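PDB 1RP3: RNA polymerase sigma factor SIGMA-28 (FliA) from Aquifex aeolicus, which probably acts as a flagellar sigma factor that directs RNA polymerase to its promoters, and is captured here in an inactive complex with the anti-sigma factor FlgM. Local coordinates for residues 103-108 with 119-124; 131-136 with 215-220; 141-146 with 223-228; 187-192 with 228-233. One frame throughout, in Å; residues are numbered along the deposited sequence.

Interaction 1: 103-108 with 119-124; sequences EVVEKL and EEVAKE
Leu108 reaches across from helix 92-112 with both of its methyl groups. CD1 lies 3.5 Å from Glu124 CG, while CD2 comes to 3.6 Å from the backbone oxygen O of Glu120, so one branch meets a side chain and the other the helix backbone. One turn earlier, Val104 sends CG1 to within 3.7 Å of Glu124 CB; this methyl stands anti to the valine's own nitrogen (chi1 162°). Glu124 therefore contributes the aliphatic part of its chain, bent at chi2, rather than its carboxylate. Val105 and Val121 meet more loosely, their CG2 methyls 4.5 Å apart. The two helix segments approach to 9.8 Å between axes at an angle of 115°. Pro116, in the connection between them, touches both Leu108 and Val121. At the start of helix 118-125, Thr117 OG1 is hydrogen-bonded to Glu120 N, and the Glu120 carboxylate forms a salt bridge with Arg114. Helix 129-158 packs against Val121 and Ala122, completing a three-helix arrangement within sigma region 3. With no hydrogen bond across the two segments, the contact rests on dispersion and shape, the aliphatic part of the exposed Glu124 standing in for an apolar residue.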
loop_
_atom_site.group_PDB
_atom_site.type_symbol
_atom_site.label_atom_id
_atom_site.label_comp_id
_atom_site.label_asym_id
_atom_site.label_seq_id
_atom_site.Cartn_x
_atom_site.Cartn_y
_atom_site.Cartn_z
ATOM N N GLU A 103 -11.063 24.098 -4.178
ATOM C CA GLU A 103 -11.649 25.433 -4.254
ATOM C C GLU A 103 -11.693 26.075 -2.878
ATOM O O GLU A 103 -11.208 27.194 -2.693
ATOM C CB GLU A 103 -13.056 25.375 -4.862
ATOM C CG GLU A 103 -13.058 25.084 -6.368
ATOM C CD GLU A 103 -14.450 25.082 -6.992
ATOM O OE1 GLU A 103 -15.420 25.507 -6.321
ATOM O OE2 GLU A 103 -14.571 24.659 -8.166
ATOM N N VAL A 104 -12.250 25.345 -1.914
ATOM C CA VAL A 104 -12.348 25.826 -0.547
ATOM C C VAL A 104 -10.972 26.185 -0.005
ATOM O O VAL A 104 -10.798 27.262 0.568
ATOM C CB VAL A 104 -13.037 24.788 0.367
ATOM C CG1 VAL A 104 -12.754 25.076 1.837
ATOM C CG2 VAL A 104 -14.530 24.811 0.122
ATOM N N VAL A 105 -9.989 25.316 -0.227
ATOM C CA VAL A 105 -8.635 25.568 0.260
ATOM C C VAL A 105 -8.082 26.853 -0.337
ATOM O O VAL A 105 -7.600 27.716 0.392
ATOM C CB VAL A 105 -7.663 24.403 -0.064
ATOM C CG1 VAL A 105 -6.284 24.695 0.499
ATOM C CG2 VAL A 105 -8.168 23.116 0.532
ATOM N N GLU A 106 -8.167 26.973 -1.662
ATOM C CA GLU A 106 -7.677 28.160 -2.359
ATOM C C GLU A 106 -8.390 29.436 -1.900
ATOM O O GLU A 106 -7.747 30.474 -1.725
ATOM C CB GLU A 106 -7.809 27.984 -3.870
ATOM N N LYS A 107 -9.702 29.345 -1.675
ATOM C CA LYS A 107 -10.499 30.487 -1.225
ATOM C C LYS A 107 -10.056 30.974 0.161
ATOM O O LYS A 107 -10.023 32.180 0.421
ATOM C CB LYS A 107 -11.992 30.130 -1.209
ATOM N N LEU A 108 -9.725 30.029 1.040
ATOM C CA LEU A 108 -9.276 30.347 2.394
ATOM C C LEU A 108 -7.834 30.841 2.411
ATOM O O LEU A 108 -7.457 31.635 3.272
ATOM C CB LEU A 108 -9.415 29.123 3.305
ATOM C CG LEU A 108 -10.734 28.911 4.047
ATOM C CD1 LEU A 108 -11.898 29.294 3.167
ATOM C CD2 LEU A 108 -10.846 27.464 4.504
ATOM N N GLU A 119 -9.150 22.137 10.615
ATOM C CA GLU A 119 -10.376 22.506 11.311
ATOM C C GLU A 119 -11.094 23.593 10.522
ATOM O O GLU A 119 -12.330 23.596 10.443
ATOM C CB GLU A 119 -10.075 23.014 12.726
ATOM C CG GLU A 119 -8.645 22.773 13.212
ATOM C CD GLU A 119 -8.379 21.342 13.610
ATOM O OE1 GLU A 119 -9.249 20.717 14.252
ATOM O OE2 GLU A 119 -7.287 20.840 13.301
ATOM N N GLU A 120 -10.317 24.486 9.909
ATOM C CA GLU A 120 -10.883 25.578 9.117
ATOM C C GLU A 120 -11.418 25.100 7.767
ATOM O O GLU A 120 -12.405 25.641 7.255
ATOM C CB GLU A 120 -9.860 26.713 8.929
ATOM C CG GLU A 120 -9.580 27.529 10.210
ATOM C CD GLU A 120 -8.413 28.520 10.084
ATOM O OE1 GLU A 120 -7.523 28.318 9.221
ATOM O OE2 GLU A 120 -8.373 29.499 10.875
ATOM N N VAL A 121 -10.771 24.084 7.198
ATOM C CA VAL A 121 -11.183 23.526 5.916
ATOM C C VAL A 121 -12.507 22.798 6.103
ATOM O O VAL A 121 -13.444 22.981 5.333
ATOM C CB VAL A 121 -10.115 22.536 5.351
ATOM C CG1 VAL A 121 -10.666 21.798 4.136
ATOM C CG2 VAL A 121 -8.830 23.282 4.978
ATOM N N ALA A 122 -12.580 21.992 7.155
ATOM C CA ALA A 122 -13.778 21.224 7.465
ATOM C C ALA A 122 -14.955 22.150 7.759
ATOM O O ALA A 122 -16.101 21.833 7.417
ATOM C CB ALA A 122 -13.513 20.302 8.652
ATOM N N LYS A 123 -14.660 23.307 8.363
ATOM C CA LYS A 123 -15.688 24.298 8.702
ATOM C C LYS A 123 -16.307 24.938 7.459
ATOM O O LYS A 123 -17.529 25.008 7.354
ATOM C CB LYS A 123 -15.130 25.382 9.657
ATOM N N GLU A 124 -15.480 25.407 6.526
ATOM C CA GLU A 124 -16.015 26.006 5.300
ATOM C C GLU A 124 -16.805 24.995 4.478
ATOM O O GLU A 124 -17.601 25.380 3.624
ATOM C CB GLU A 124 -14.912 26.602 4.428
ATOM C CG GLU A 124 -14.919 28.130 4.377
ATOM C CD GLU A 124 -16.203 28.725 3.804
ATOM O OE1 GLU A 124 -16.279 28.937 2.570
ATOM O OE2 GLU A 124 -17.136 28.989 4.596
#

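Interaction 2: 131-136 with 215-220; sequences ELFKTL and TSVSRV
Phe133 meets Val217 through ring atoms CD1 and CE1. From CB the side chain leaves with CG anti to the carbonyl carbon (chi1 -68°), which carries the ring from helix 129-158 over to the start of helix 217-236. CD1 is the first ring atom to make contact, 4.1 Å from Val217 CG1. CE1, the next atom along, sits against the branch point itself, 3.7 Å from Val217 CB and 3.8 Å from Val217 CG2, so this one ring carbon rests against the valine's fork; the two side chains run at about a right angle to each other. The same phenylalanine also packs on Asp118. Helix 217-236 follows helix 206-212 in the helix-turn-helix of sigma region 4 and, as in relatives, is probably its DNA-recognition helix, so here a helix of region 3 lies against the beginning of that element. Ser216 holds the N-cap position, its OG accepting from Arg219 N at 3.0 Å. Leu136 CD1 approaches Ser218 OG to 3.7 Å, and Leu132 CD2 comes to 3.8 Å from the same oxygen, so two leucine methyls flank this hydroxyl. Ser218 OG is hydrogen-bonded to Asp118 OD1, while OD2 of the same carboxylate bonds Val217 N.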
loop_
_atom_site.group_PDB
_atom_site.type_symbol
_atom_site.label_atom_id
_atom_site.label_comp_id
_atom_site.label_asym_id
_atom_site.label_seq_id
_atom_site.Cartn_x
_atom_site.Cartn_y
_atom_site.Cartn_z
ATOM N N GLU A 131 -14.564 13.574 8.966
ATOM C CA GLU A 131 -15.187 13.422 7.649
ATOM C C GLU A 131 -14.229 13.874 6.561
ATOM O O GLU A 131 -14.146 13.253 5.500
ATOM C CB GLU A 131 -16.475 14.244 7.564
ATOM C CG GLU A 131 -17.245 14.114 6.246
ATOM C CD GLU A 131 -17.709 12.692 5.963
ATOM O OE1 GLU A 131 -18.109 11.988 6.920
ATOM O OE2 GLU A 131 -17.673 12.275 4.782
ATOM N N LEU A 132 -13.504 14.952 6.842
ATOM C CA LEU A 132 -12.526 15.506 5.914
ATOM C C LEU A 132 -11.366 14.533 5.721
ATOM O O LEU A 132 -10.993 14.218 4.593
ATOM C CB LEU A 132 -11.997 16.844 6.439
ATOM C CG LEU A 132 -10.877 17.524 5.645
ATOM C CD1 LEU A 132 -11.354 17.864 4.239
ATOM C CD2 LEU A 132 -10.401 18.769 6.378
ATOM N N PHE A 133 -10.802 14.056 6.827
ATOM C CA PHE A 133 -9.684 13.123 6.770
ATOM C C PHE A 133 -10.033 11.870 5.970
ATOM O O PHE A 133 -9.191 11.340 5.243
ATOM C CB PHE A 133 -9.217 12.752 8.181
ATOM C CG PHE A 133 -8.576 13.891 8.929
ATOM C CD1 PHE A 133 -7.933 14.921 8.239
ATOM C CD2 PHE A 133 -8.613 13.934 10.318
ATOM C CE1 PHE A 133 -7.337 15.977 8.921
ATOM C CE2 PHE A 133 -8.021 14.985 11.013
ATOM C CZ PHE A 133 -7.379 16.010 10.313
ATOM N N LYS A 134 -11.281 11.419 6.082
ATOM C CA LYS A 134 -11.731 10.253 5.337
ATOM C C LYS A 134 -11.713 10.591 3.849
ATOM O O LYS A 134 -11.102 9.879 3.046
ATOM C CB LYS A 134 -13.150 9.853 5.764
ATOM N N THR A 135 -12.348 11.710 3.506
ATOM C CA THR A 135 -12.437 12.162 2.123
ATOM C C THR A 135 -11.076 12.339 1.447
ATOM O O THR A 135 -10.884 11.891 0.313
ATOM C CB THR A 135 -13.289 13.434 2.011
ATOM O OG1 THR A 135 -14.565 13.175 2.602
ATOM C CG2 THR A 135 -13.503 13.811 0.545
ATOM N N LEU A 136 -10.138 12.967 2.157
ATOM C CA LEU A 136 -8.781 13.157 1.651
ATOM C C LEU A 136 -8.095 11.793 1.449
ATOM O O LEU A 136 -7.288 11.634 0.538
ATOM C CB LEU A 136 -7.965 14.018 2.619
ATOM C CG LEU A 136 -8.392 15.491 2.709
ATOM C CD1 LEU A 136 -7.637 16.190 3.811
ATOM C CD2 LEU A 136 -8.153 16.189 1.384
ATOM N N THR A 215 2.607 21.696 8.639
ATOM C CA THR A 215 1.478 22.193 7.863
ATOM C C THR A 215 0.226 21.374 8.183
ATOM O O THR A 215 0.206 20.625 9.167
ATOM C CB THR A 215 1.777 22.140 6.350
ATOM O OG1 THR A 215 0.732 22.804 5.619
ATOM C CG2 THR A 215 1.888 20.694 5.887
ATOM N N SER A 216 -0.818 21.537 7.366
ATOM C CA SER A 216 -2.079 20.810 7.538
ATOM C C SER A 216 -2.071 19.481 6.779
ATOM O O SER A 216 -1.247 19.267 5.891
ATOM C CB SER A 216 -3.242 21.636 7.000
ATOM O OG SER A 216 -3.160 21.722 5.586
ATOM N N VAL A 217 -3.020 18.612 7.114
ATOM C CA VAL A 217 -3.152 17.323 6.448
ATOM C C VAL A 217 -3.681 17.580 5.040
ATOM O O VAL A 217 -3.266 16.926 4.090
ATOM C CB VAL A 217 -4.096 16.370 7.221
ATOM C CG1 VAL A 217 -4.298 15.057 6.445
ATOM C CG2 VAL A 217 -3.512 16.083 8.601
ATOM N N SER A 218 -4.565 18.564 4.905
ATOM C CA SER A 218 -5.110 18.929 3.600
ATOM C C SER A 218 -3.997 19.324 2.625
ATOM O O SER A 218 -4.036 18.966 1.447
ATOM C CB SER A 218 -6.090 20.081 3.745
ATOM O OG SER A 218 -7.104 19.729 4.665
ATOM N N ARG A 219 -3.001 20.048 3.130
ATOM C CA ARG A 219 -1.875 20.477 2.315
ATOM C C ARG A 219 -1.003 19.295 1.888
ATOM O O ARG A 219 -0.610 19.198 0.721
ATOM C CB ARG A 219 -1.032 21.506 3.070
ATOM C CG ARG A 219 0.270 21.902 2.383
ATOM C CD ARG A 219 0.027 22.453 0.988
ATOM N NE ARG A 219 1.286 22.818 0.348
ATOM C CZ ARG A 219 1.386 23.438 -0.825
ATOM N NH1 ARG A 219 0.292 23.771 -1.505
ATOM N NH2 ARG A 219 2.587 23.724 -1.315
ATOM N N VAL A 220 -0.682 18.411 2.832
ATOM C CA VAL A 220 0.141 17.254 2.514
ATOM C C VAL A 220 -0.583 16.362 1.512
ATOM O O VAL A 220 0.028 15.817 0.598
ATOM C CB VAL A 220 0.529 16.453 3.777
ATOM C CG1 VAL A 220 1.204 15.137 3.392
ATOM C CG2 VAL A 220 1.479 17.262 4.622
#

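Interaction 3: 141-146 with 223-228; sequences FSYILS and LKAKAL
Tyr143 turns one ring face toward the backbone of helix 217-236, where Ala225 O stands 4.1 Å above the plane and is offset toward the rim. The Ala225 methyl lies off the same face, out past the rim, with CB 3.7 Å from Tyr143 CD2. At the root of the side chain, Tyr143 CB abuts Leu228 CB at 3.8 Å, while the far end of the ring is fixed by a hydrogen bond from OH to Glu98 OE2. Replacing this tyrosine with an alanine would probably leave a gap beside Ala225 and strip Glu98 of its hydroxyl mate. Ile144, one residue on, crosses Leu228 at a slant, CG1 lying 3.7 Å from Leu228 CD1. Its CD1 points on to the end of Lys224, 3.8 Å from NZ. That lysine is extended throughout, starting with CG anti to its nitrogen (chi1 179°), and so carries its buried amino group along the interface to a hydrogen bond with His35 ND1. Ile144 also packs on Phe87 of the FlgM chain. With 9.2 Å between segment axes and only 19° between their directions, the two segments run nearly parallel, and small Ala225 makes room for the aromatic ring. Such side-by-side helix packing here joins region 3 to the probable recognition helix of region 4, consistent with the compact, inactive form of the sigma factor.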
loop_
_atom_site.group_PDB
_atom_site.type_symbol
_atom_site.label_atom_id
_atom_site.label_comp_id
_atom_site.label_asym_id
_atom_site.label_seq_id
_atom_site.Cartn_x
_atom_site.Cartn_y
_atom_site.Cartn_z
ATOM N N PHE A 141 -6.280 7.755 -2.234
ATOM C CA PHE A 141 -6.178 6.351 -2.583
ATOM C C PHE A 141 -6.518 6.099 -4.055
ATOM O O PHE A 141 -5.945 5.202 -4.683
ATOM C CB PHE A 141 -6.948 5.433 -1.637
ATOM C CG PHE A 141 -6.421 4.031 -1.649
ATOM C CD1 PHE A 141 -5.159 3.755 -1.138
ATOM C CD2 PHE A 141 -7.135 3.003 -2.258
ATOM C CE1 PHE A 141 -4.615 2.486 -1.240
ATOM C CE2 PHE A 141 -6.590 1.722 -2.365
ATOM C CZ PHE A 141 -5.332 1.466 -1.856
ATOM N N SER A 142 -7.392 6.933 -4.613
ATOM C CA SER A 142 -7.764 6.828 -6.018
ATOM C C SER A 142 -6.524 6.999 -6.882
ATOM O O SER A 142 -6.377 6.321 -7.892
ATOM C CB SER A 142 -8.766 7.921 -6.397
ATOM O OG SER A 142 -9.961 7.796 -5.653
ATOM N N TYR A 143 -5.642 7.913 -6.487
ATOM C CA TYR A 143 -4.414 8.143 -7.234
ATOM C C TYR A 143 -3.424 7.012 -7.011
ATOM O O TYR A 143 -2.570 6.745 -7.854
ATOM C CB TYR A 143 -3.802 9.492 -6.880
ATOM C CG TYR A 143 -4.628 10.660 -7.386
ATOM C CD1 TYR A 143 -4.699 10.954 -8.755
ATOM C CD2 TYR A 143 -5.375 11.447 -6.504
ATOM C CE1 TYR A 143 -5.490 12.005 -9.228
ATOM C CE2 TYR A 143 -6.170 12.496 -6.968
ATOM C CZ TYR A 143 -6.226 12.770 -8.329
ATOM O OH TYR A 143 -7.005 13.813 -8.785
ATOM N N ILE A 144 -3.541 6.340 -5.872
ATOM C CA ILE A 144 -2.672 5.210 -5.587
ATOM C C ILE A 144 -3.106 4.066 -6.488
ATOM O O ILE A 144 -2.276 3.401 -7.095
ATOM C CB ILE A 144 -2.747 4.806 -4.099
ATOM C CG1 ILE A 144 -1.866 5.751 -3.296
ATOM C CG2 ILE A 144 -2.304 3.349 -3.884
ATOM C CD1 ILE A 144 -2.080 5.665 -1.820
ATOM N N LEU A 145 -4.414 3.876 -6.604
ATOM C CA LEU A 145 -4.967 2.822 -7.446
ATOM C C LEU A 145 -4.547 3.003 -8.896
ATOM O O LEU A 145 -4.044 2.071 -9.535
ATOM C CB LEU A 145 -6.487 2.806 -7.352
ATOM C CG LEU A 145 -7.049 2.147 -6.097
ATOM C CD1 LEU A 145 -8.526 2.383 -6.021
ATOM C CD2 LEU A 145 -6.735 0.645 -6.093
ATOM N N SER A 146 -4.774 4.204 -9.418
ATOM C CA SER A 146 -4.401 4.517 -10.793
ATOM C C SER A 146 -2.916 4.259 -11.037
ATOM O O SER A 146 -2.543 3.710 -12.064
ATOM C CB SER A 146 -4.747 5.968 -11.127
ATOM O OG SER A 146 -6.148 6.128 -11.156
ATOM N N LEU A 223 -0.467 17.788 -2.120
ATOM C CA LEU A 223 0.887 17.569 -2.602
ATOM C C LEU A 223 1.118 16.098 -2.992
ATOM O O LEU A 223 1.806 15.818 -3.973
ATOM C CB LEU A 223 1.898 18.021 -1.547
ATOM C CG LEU A 223 2.090 19.540 -1.399
ATOM C CD1 LEU A 223 3.061 19.865 -0.259
ATOM C CD2 LEU A 223 2.600 20.137 -2.707
ATOM N N LYS A 224 0.534 15.171 -2.224
ATOM C CA LYS A 224 0.654 13.734 -2.484
ATOM C C LYS A 224 -0.139 13.395 -3.745
ATOM O O LYS A 224 0.374 12.751 -4.646
ATOM C CB LYS A 224 0.120 12.926 -1.291
ATOM C CG LYS A 224 0.178 11.398 -1.462
ATOM C CD LYS A 224 -0.435 10.646 -0.268
ATOM C CE LYS A 224 -0.322 9.127 -0.433
ATOM N NZ LYS A 224 -1.005 8.381 0.648
ATOM N N ALA A 225 -1.379 13.862 -3.810
ATOM C CA ALA A 225 -2.238 13.615 -4.967
ATOM C C ALA A 225 -1.636 14.161 -6.261
ATOM O O ALA A 225 -1.676 13.492 -7.298
ATOM C CB ALA A 225 -3.614 14.208 -4.738
ATOM N N LYS A 226 -1.058 15.362 -6.193
ATOM C CA LYS A 226 -0.439 15.977 -7.366
ATOM C C LYS A 226 0.773 15.168 -7.792
ATOM O O LYS A 226 0.921 14.824 -8.963
ATOM C CB LYS A 226 -0.049 17.425 -7.085
ATOM N N ALA A 227 1.612 14.810 -6.833
ATOM C CA ALA A 227 2.787 14.009 -7.142
ATOM C C ALA A 227 2.384 12.657 -7.752
ATOM O O ALA A 227 2.949 12.226 -8.752
ATOM C CB ALA A 227 3.609 13.799 -5.902
ATOM N N LEU A 228 1.372 12.017 -7.171
ATOM C CA LEU A 228 0.912 10.722 -7.660
ATOM C C LEU A 228 0.307 10.821 -9.052
ATOM O O LEU A 228 0.459 9.902 -9.854
ATOM C CB LEU A 228 -0.072 10.072 -6.674
ATOM C CG LEU A 228 0.530 9.647 -5.330
ATOM C CD1 LEU A 228 -0.545 9.058 -4.425
ATOM C CD2 LEU A 228 1.654 8.659 -5.566
#

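Interaction 4: 187-192 with 228-233; sequences KLPERE and LERLRE
Leu188 and Arg230 bring their CA atoms to 7.7 Å where the chain entering helix 190-201, with Pro189 at its N-cap position, passes the later part of helix 217-236. Their side chains slide past one another in opposite directions, Leu188 CD2 lying 4.0 Å from Arg230 CB. The other leucine branch, CD1, turns to Leu231 and comes to 4.3 Å from its CD2, a looser apolar contact. Arg230 continues beyond the leucine, extended from CG to NE, so that its head group arrives beside Pro189 and Glu192. Pro189 CD sits at the guanidinium edge, close to its plane and 3.7 Å from NE. Both helices belong to sigma region 4, where helix 190-201 packs against the last helix of the helix-turn-helix, and this contact ties the entry of the former to the latter. Glu192 meets the arginine with both carboxylate oxygens: OE1 is 3.2 Å from Arg230 NE, and OE2 lies equally far from Arg230 NH2. The carboxylate and guanidinium planes are nearly parallel, 18° apart, but stepped: the carboxylate oxygens stand off the guanidinium plane, so both hydrogen bonds of this salt bridge are bent (125° and 126°) and weak. Putting an alanine in place of Glu192 is likely to leave the Arg230 charge without this partner and its head group freer to turn. Glu192 also packs on Lys226 and Ala227, so its carboxylate rests against helix 217-236. Leu231, for its part, touches Leu83 of the FlgM chain.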
loop_
_atom_site.group_PDB
_atom_site.type_symbol
_atom_site.label_atom_id
_atom_site.label_comp_id
_atom_site.label_asym_id
_atom_site.label_seq_id
_atom_site.Cartn_x
_atom_site.Cartn_y
_atom_site.Cartn_z
ATOM N N LYS A 187 11.407 14.515 -12.352
ATOM C CA LYS A 187 10.588 15.623 -12.834
ATOM C C LYS A 187 9.505 16.116 -11.873
ATOM O O LYS A 187 8.509 16.711 -12.290
ATOM C CB LYS A 187 10.005 15.288 -14.208
ATOM C CG LYS A 187 11.088 15.093 -15.257
ATOM C CD LYS A 187 10.517 14.795 -16.625
ATOM C CE LYS A 187 11.635 14.517 -17.622
ATOM N NZ LYS A 187 11.116 14.136 -18.966
ATOM N N LEU A 188 9.726 15.884 -10.582
ATOM C CA LEU A 188 8.803 16.311 -9.539
ATOM C C LEU A 188 9.375 17.541 -8.849
ATOM O O LEU A 188 10.596 17.699 -8.760
ATOM C CB LEU A 188 8.636 15.212 -8.484
ATOM C CG LEU A 188 7.939 13.898 -8.826
ATOM C CD1 LEU A 188 8.114 12.924 -7.677
ATOM C CD2 LEU A 188 6.468 14.146 -9.105
ATOM N N PRO A 189 8.501 18.453 -8.392
ATOM C CA PRO A 189 8.928 19.670 -7.697
ATOM C C PRO A 189 9.508 19.267 -6.342
ATOM O O PRO A 189 9.085 18.269 -5.754
ATOM C CB PRO A 189 7.618 20.436 -7.528
ATOM C CG PRO A 189 6.843 20.029 -8.737
ATOM C CD PRO A 189 7.080 18.541 -8.763
ATOM N N GLU A 190 10.464 20.045 -5.847
ATOM C CA GLU A 190 11.111 19.752 -4.572
ATOM C C GLU A 190 10.135 19.444 -3.442
ATOM O O GLU A 190 10.336 18.491 -2.698
ATOM C CB GLU A 190 12.042 20.899 -4.169
ATOM N N ARG A 191 9.062 20.225 -3.341
ATOM C CA ARG A 191 8.074 20.042 -2.284
ATOM C C ARG A 191 7.361 18.696 -2.398
ATOM O O ARG A 191 7.233 17.980 -1.410
ATOM C CB ARG A 191 7.058 21.185 -2.311
ATOM C CG ARG A 191 6.607 21.650 -0.929
ATOM C CD ARG A 191 7.659 22.525 -0.265
ATOM N NE ARG A 191 8.122 22.012 1.027
ATOM C CZ ARG A 191 7.322 21.727 2.064
ATOM N NH1 ARG A 191 5.984 21.892 1.999
ATOM N NH2 ARG A 191 7.859 21.260 3.187
ATOM N N GLU A 192 6.926 18.356 -3.609
ATOM C CA GLU A 192 6.230 17.097 -3.863
ATOM C C GLU A 192 7.133 15.883 -3.632
ATOM O O GLU A 192 6.732 14.912 -2.982
ATOM C CB GLU A 192 5.676 17.070 -5.288
ATOM C CG GLU A 192 4.562 18.076 -5.548
ATOM C CD GLU A 192 4.048 18.041 -6.984
ATOM O OE1 GLU A 192 4.311 17.048 -7.704
ATOM O OE2 GLU A 192 3.380 19.016 -7.394
ATOM N N LEU A 228 1.372 12.017 -7.171
ATOM C CA LEU A 228 0.912 10.722 -7.660
ATOM C C LEU A 228 0.307 10.821 -9.052
ATOM O O LEU A 228 0.459 9.902 -9.854
ATOM C CB LEU A 228 -0.072 10.072 -6.674
ATOM C CG LEU A 228 0.530 9.647 -5.330
ATOM C CD1 LEU A 228 -0.545 9.058 -4.425
ATOM C CD2 LEU A 228 1.654 8.659 -5.566
ATOM N N GLU A 229 -0.374 11.933 -9.333
ATOM C CA GLU A 229 -0.976 12.159 -10.642
ATOM C C GLU A 229 0.131 12.317 -11.675
ATOM O O GLU A 229 0.088 11.685 -12.730
ATOM C CB GLU A 229 -1.846 13.400 -10.630
ATOM N N ARG A 230 1.133 13.137 -11.362
ATOM C CA ARG A 230 2.244 13.341 -12.284
ATOM C C ARG A 230 2.857 12.004 -12.669
ATOM O O ARG A 230 2.883 11.643 -13.847
ATOM C CB ARG A 230 3.338 14.223 -11.669
ATOM C CG ARG A 230 2.982 15.683 -11.498
ATOM C CD ARG A 230 4.250 16.538 -11.501
ATOM N NE ARG A 230 4.079 17.827 -10.825
ATOM C CZ ARG A 230 3.212 18.771 -11.188
ATOM N NH1 ARG A 230 2.416 18.594 -12.235
ATOM N NH2 ARG A 230 3.128 19.894 -10.489
ATOM N N LEU A 231 3.298 11.253 -11.663
ATOM C CA LEU A 231 3.926 9.957 -11.881
ATOM C C LEU A 231 3.139 9.048 -12.812
ATOM O O LEU A 231 3.723 8.420 -13.687
ATOM C CB LEU A 231 4.200 9.253 -10.546
ATOM C CG LEU A 231 5.217 9.944 -9.629
ATOM C CD1 LEU A 231 5.183 9.356 -8.228
ATOM C CD2 LEU A 231 6.598 9.841 -10.221
ATOM N N ARG A 232 1.820 8.985 -12.648
ATOM C CA ARG A 232 1.014 8.132 -13.513
ATOM C C ARG A 232 1.130 8.546 -14.983
ATOM O O ARG A 232 1.338 7.697 -15.847
ATOM C CB ARG A 232 -0.458 8.141 -13.099
ATOM C CG ARG A 232 -1.301 7.162 -13.912
ATOM C CD ARG A 232 -2.785 7.469 -13.845
ATOM N NE ARG A 232 -3.084 8.848 -14.233
ATOM C CZ ARG A 232 -2.974 9.341 -15.469
ATOM N NH1 ARG A 232 -2.566 8.570 -16.475
ATOM N NH2 ARG A 232 -3.264 10.618 -15.701
ATOM N N GLU A 233 0.988 9.844 -15.258
ATOM C CA GLU A 233 1.076 10.362 -16.623
ATOM C C GLU A 233 2.472 10.133 -17.187
ATOM O O GLU A 233 2.623 9.652 -18.304
ATOM C CB GLU A 233 0.722 11.848 -16.655
#

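How the interactions relate
From the N terminus, interaction 1 comes first and closes only a short loop, bringing helix 118-125 back onto helix 92-112; it is complete before the others open. Interactions 2 and 3 then span long loops, each joining helix 129-158 of region 3 to helix 217-236 of region 4 at successive points, their segments alternating along the chain. Interaction 4 starts inside both of these loops and ends beyond them, so it crosses both while joining two helices within region 4. Neighbours also touch: Val121 of interaction 1 packs on Leu132 of interaction 2, and interactions 3 and 4, with centres about 9 Å apart, share Leu228.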